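Local atomic coordinates of CobC (Shigella flexneri 2a, PDB entry 6NRU), a protein that removes the phosphate of alpha-ribazole 5'-phosphate and probably that of adenosylcobalamin 5'-phosphate, in assembling the nucleotide loop of vitamin B12. Residues L8-E13 with V176-W181. Numbering follows the deposited sequence.
Sequences LIRHGE and VDQGCW. With SO4 (sulfate ion), chain N.
R10 reaches V176 through NH1, which donates to V176 O at 2.7 Å; the bond is bent (144° at the hydrogen), and the acceptor, approached in its carbonyl plane, sits 20° out of the guanidinium plane. With CG anti to the backbone N (chi1 171°) and the chain extended to NE, the arginine runs past V176, its CB 3.7 Å from V176 CG1. One face of the guanidinium receives Q178 CG, which lies toward the rim and 3.5 Å from R10 NE. While NH1 is held by the V176 carbonyl, NH2 faces O3 of a sulfate, probably from the crystallisation liquor, at a separation too short for its length to be trusted.

This is probably the catalytic pocket of the histidine phosphatase fold, at the C-terminal end of strand 5-10, where R10, H11 and G12 form the family's RHG motif. H11, probably the residue phosphorylated in catalysis, has its ring anchored by ND1, which donates to a lone pair of G12 O at 2.8 Å. That leaves NE2 directed at the sulfate, a weak bond of 3.2 Å to its O4, consistent with a phosphate site; N17 and R60 also bind this anion. Q178 NE2 gives a weak bond to H11 O, but its stronger partner is N17 OD1.

One water joins the backbones at the type II turn D177 to C180, which passes G179 at positive phi: it accepts from R10 N and donates to D177 O and C180 O. W181 CA makes a 3.4 Å CH...O contact with L8 O, and I9 CG1 packs on W181 CB where strand 181-187 begins antiparallel to strand 5-10.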
ATOM      1  N   LEU A   8       6.663   1.659   6.231  1.00 41.97           N
ATOM      2  CA  LEU A   8       5.489   1.328   5.435  1.00 40.16           C
ATOM      3  C   LEU A   8       4.225   1.565   6.249  1.00 40.84           C
ATOM      4  O   LEU A   8       4.105   1.074   7.377  1.00 42.40           O
ATOM      5  CB  LEU A   8       5.552  -0.126   4.965  1.00 38.68           C
ATOM      6  CG  LEU A   8       6.901  -0.566   4.390  1.00 37.49           C
ATOM      7  CD1 LEU A   8       6.875  -2.026   3.971  1.00 36.40           C
ATOM      8  CD2 LEU A   8       7.298   0.322   3.217  1.00 36.43           C
ATOM      9  N   ILE A   9       3.287   2.313   5.674  1.00 41.47           N
ATOM     10  CA  ILE A   9       1.986   2.562   6.286  1.00 42.05           C
ATOM     11  C   ILE A   9       0.916   2.342   5.227  1.00 41.66           C
ATOM     12  O   ILE A   9       0.941   2.984   4.171  1.00 41.07           O
ATOM     13  CB  ILE A   9       1.876   3.981   6.866  1.00 42.84           C
ATOM     14  CG1 ILE A   9       2.712   4.110   8.138  1.00 45.29           C
ATOM     15  CG2 ILE A   9       0.418   4.331   7.146  1.00 42.36           C
ATOM     16  CD1 ILE A   9       2.504   5.423   8.866  1.00 48.50           C
ATOM     17  N   ARG A  10      -0.014   1.435   5.504  1.00 42.96           N
ATOM     18  CA  ARG A  10      -1.203   1.270   4.687  1.00 44.29           C
ATOM     19  C   ARG A  10      -2.277   2.228   5.182  1.00 48.99           C
ATOM     20  O   ARG A  10      -2.401   2.465   6.386  1.00 50.12           O
ATOM     21  CB  ARG A  10      -1.698  -0.177   4.748  1.00 41.94           C
ATOM     22  CG  ARG A  10      -3.054  -0.433   4.109  1.00 40.86           C
ATOM     23  CD  ARG A  10      -3.567  -1.805   4.518  1.00 40.53           C
ATOM     24  NE  ARG A  10      -4.903  -2.103   4.008  1.00 39.92           N
ATOM     25  CZ  ARG A  10      -5.594  -3.186   4.346  1.00 40.20           C
ATOM     26  NH1 ARG A  10      -5.076  -4.066   5.191  1.00 39.51           N
ATOM     27  NH2 ARG A  10      -6.803  -3.392   3.841  1.00 41.85           N
ATOM     28  N   HIS A  11      -3.038   2.792   4.245  1.00 52.48           N
ATOM     29  CA  HIS A  11      -4.080   3.747   4.590  1.00 57.29           C
ATOM     30  C   HIS A  11      -5.109   3.119   5.530  1.00 64.97           C
ATOM     31  O   HIS A  11      -5.302   1.900   5.565  1.00 62.77           O
ATOM     32  CB  HIS A  11      -4.773   4.256   3.328  1.00 55.50           C
ATOM     33  CG  HIS A  11      -5.506   3.192   2.574  1.00 53.87           C
ATOM     34  ND1 HIS A  11      -6.760   2.749   2.939  1.00 54.55           N
ATOM     35  CD2 HIS A  11      -5.161   2.480   1.477  1.00 52.90           C
ATOM     36  CE1 HIS A  11      -7.154   1.809   2.098  1.00 54.29           C
ATOM     37  NE2 HIS A  11      -6.202   1.627   1.202  1.00 53.46           N
ATOM     38  N   GLY A  12      -5.781   3.976   6.292  1.00 75.38           N
ATOM     39  CA  GLY A  12      -6.740   3.527   7.276  1.00 78.03           C
ATOM     40  C   GLY A  12      -7.985   2.923   6.651  1.00 78.99           C
ATOM     41  O   GLY A  12      -8.137   2.820   5.433  1.00 79.85           O
ATOM     42  N   GLU A  13      -8.902   2.514   7.528  1.00 70.86           N
ATOM     43  CA  GLU A  13     -10.147   1.895   7.091  1.00 64.00           C
ATOM     44  C   GLU A  13     -10.944   2.850   6.211  1.00 59.00           C
ATOM     45  O   GLU A  13     -10.942   4.066   6.419  1.00 59.18           O
ATOM     46  CB  GLU A  13     -10.982   1.477   8.303  1.00 64.34           C
ATOM     47  CG  GLU A  13     -12.255   0.720   7.955  1.00 64.59           C
ATOM     48  CD  GLU A  13     -13.234   0.647   9.115  1.00 66.71           C
ATOM     49  OE1 GLU A  13     -13.723   1.708   9.558  1.00 67.94           O
ATOM     50  OE2 GLU A  13     -13.513  -0.476   9.583  1.00 67.35           O
ATOM     51  N   VAL A 176      -0.477  -6.640   5.265  1.00 48.21           N
ATOM     52  CA  VAL A 176      -0.185  -5.339   5.859  1.00 43.94           C
ATOM     53  C   VAL A 176      -1.482  -4.763   6.411  1.00 41.35           C
ATOM     54  O   VAL A 176      -2.453  -4.573   5.669  1.00 40.92           O
ATOM     55  CB  VAL A 176       0.460  -4.389   4.840  1.00 42.37           C
ATOM     56  CG1 VAL A 176       0.651  -3.011   5.449  1.00 42.25           C
ATOM     57  CG2 VAL A 176       1.792  -4.954   4.365  1.00 41.04           C
ATOM     58  N   ASP A 177      -1.491  -4.469   7.708  1.00 39.58           N
ATOM     59  CA  ASP A 177      -2.696  -4.128   8.448  1.00 37.98           C
ATOM     60  C   ASP A 177      -2.908  -2.621   8.538  1.00 34.55           C
ATOM     61  O   ASP A 177      -1.973  -1.825   8.424  1.00 33.21           O
ATOM     62  CB  ASP A 177      -2.641  -4.717   9.857  1.00 40.00           C
ATOM     63  CG  ASP A 177      -2.777  -6.216   9.859  1.00 42.22           C
ATOM     64  OD1 ASP A 177      -2.795  -6.814   8.762  1.00 42.28           O
ATOM     65  OD2 ASP A 177      -2.870  -6.798  10.957  1.00 45.41           O
ATOM     66  N   GLN A 178      -4.164  -2.245   8.762  1.00 33.67           N
ATOM     67  CA  GLN A 178      -4.539  -0.854   8.949  1.00 33.43           C
ATOM     68  C   GLN A 178      -4.367  -0.456  10.409  1.00 34.01           C
ATOM     69  O   GLN A 178      -4.571  -1.260  11.322  1.00 35.50           O
ATOM     70  CB  GLN A 178      -5.981  -0.619   8.497  1.00 34.26           C
ATOM     71  CG  GLN A 178      -6.174  -0.777   6.991  1.00 34.38           C
ATOM     72  CD  GLN A 178      -7.627  -0.707   6.569  1.00 35.62           C
ATOM     73  OE1 GLN A 178      -8.509  -1.242   7.244  1.00 37.32           O
ATOM     74  NE2 GLN A 178      -7.885  -0.057   5.439  1.00 33.03           N
ATOM     75  N   GLY A 179      -3.978   0.797  10.623  1.00 33.70           N
ATOM     76  CA  GLY A 179      -3.647   1.262  11.951  1.00 34.20           C
ATOM     77  C   GLY A 179      -2.297   0.810  12.455  1.00 35.39           C
ATOM     78  O   GLY A 179      -1.991   1.022  13.635  1.00 36.76           O
ATOM     79  N   CYS A 180      -1.486   0.191  11.603  1.00 34.50           N
ATOM     80  CA  CYS A 180      -0.171  -0.316  11.953  1.00 33.63           C
ATOM     81  C   CYS A 180       0.881   0.304  11.044  1.00 32.72           C
ATOM     82  O   CYS A 180       0.570   0.972  10.056  1.00 32.51           O
ATOM     83  CB  CYS A 180      -0.115  -1.844  11.834  1.00 35.20           C
ATOM     84  SG  CYS A 180      -1.342  -2.749  12.798  1.00 38.76           S
ATOM     85  N   TRP A 181       2.142   0.060  11.387  1.00 33.19           N
ATOM     86  CA  TRP A 181       3.264   0.503  10.574  1.00 32.47           C
ATOM     87  C   TRP A 181       4.306  -0.605  10.515  1.00 31.74           C
ATOM     88  O   TRP A 181       4.442  -1.404  11.448  1.00 30.57           O
ATOM     89  CB  TRP A 181       3.884   1.795  11.124  1.00 33.78           C
ATOM     90  CG  TRP A 181       4.421   1.654  12.515  1.00 35.76           C
ATOM     91  CD1 TRP A 181       3.742   1.858  13.682  1.00 35.63           C
ATOM     92  CD2 TRP A 181       5.752   1.270  12.886  1.00 35.69           C
ATOM     93  NE1 TRP A 181       4.570   1.627  14.756  1.00 35.35           N
ATOM     94  CE2 TRP A 181       5.808   1.265  14.295  1.00 35.26           C
ATOM     95  CE3 TRP A 181       6.902   0.932  12.164  1.00 34.30           C
ATOM     96  CZ2 TRP A 181       6.966   0.935  14.994  1.00 35.57           C
ATOM     97  CZ3 TRP A 181       8.051   0.607  12.861  1.00 34.59           C
ATOM     98  CH2 TRP A 181       8.075   0.609  14.263  1.00 34.95           C
TER
HETATM   99  S   SO4 N 302      -8.059  -2.317   0.454  1.00116.97           S
HETATM  100  O1  SO4 N 302      -7.565  -3.052  -0.707  1.00116.75           O
HETATM  101  O2  SO4 N 302      -9.481  -2.597   0.636  1.00116.81           O
HETATM  102  O3  SO4 N 302      -7.324  -2.731   1.644  1.00117.00           O
HETATM  103  O4  SO4 N 302      -7.867  -0.884   0.245  1.00117.17           O
HETATM  104  O   HOH W   1       0.082  -0.328   7.733  1.00 21.96           O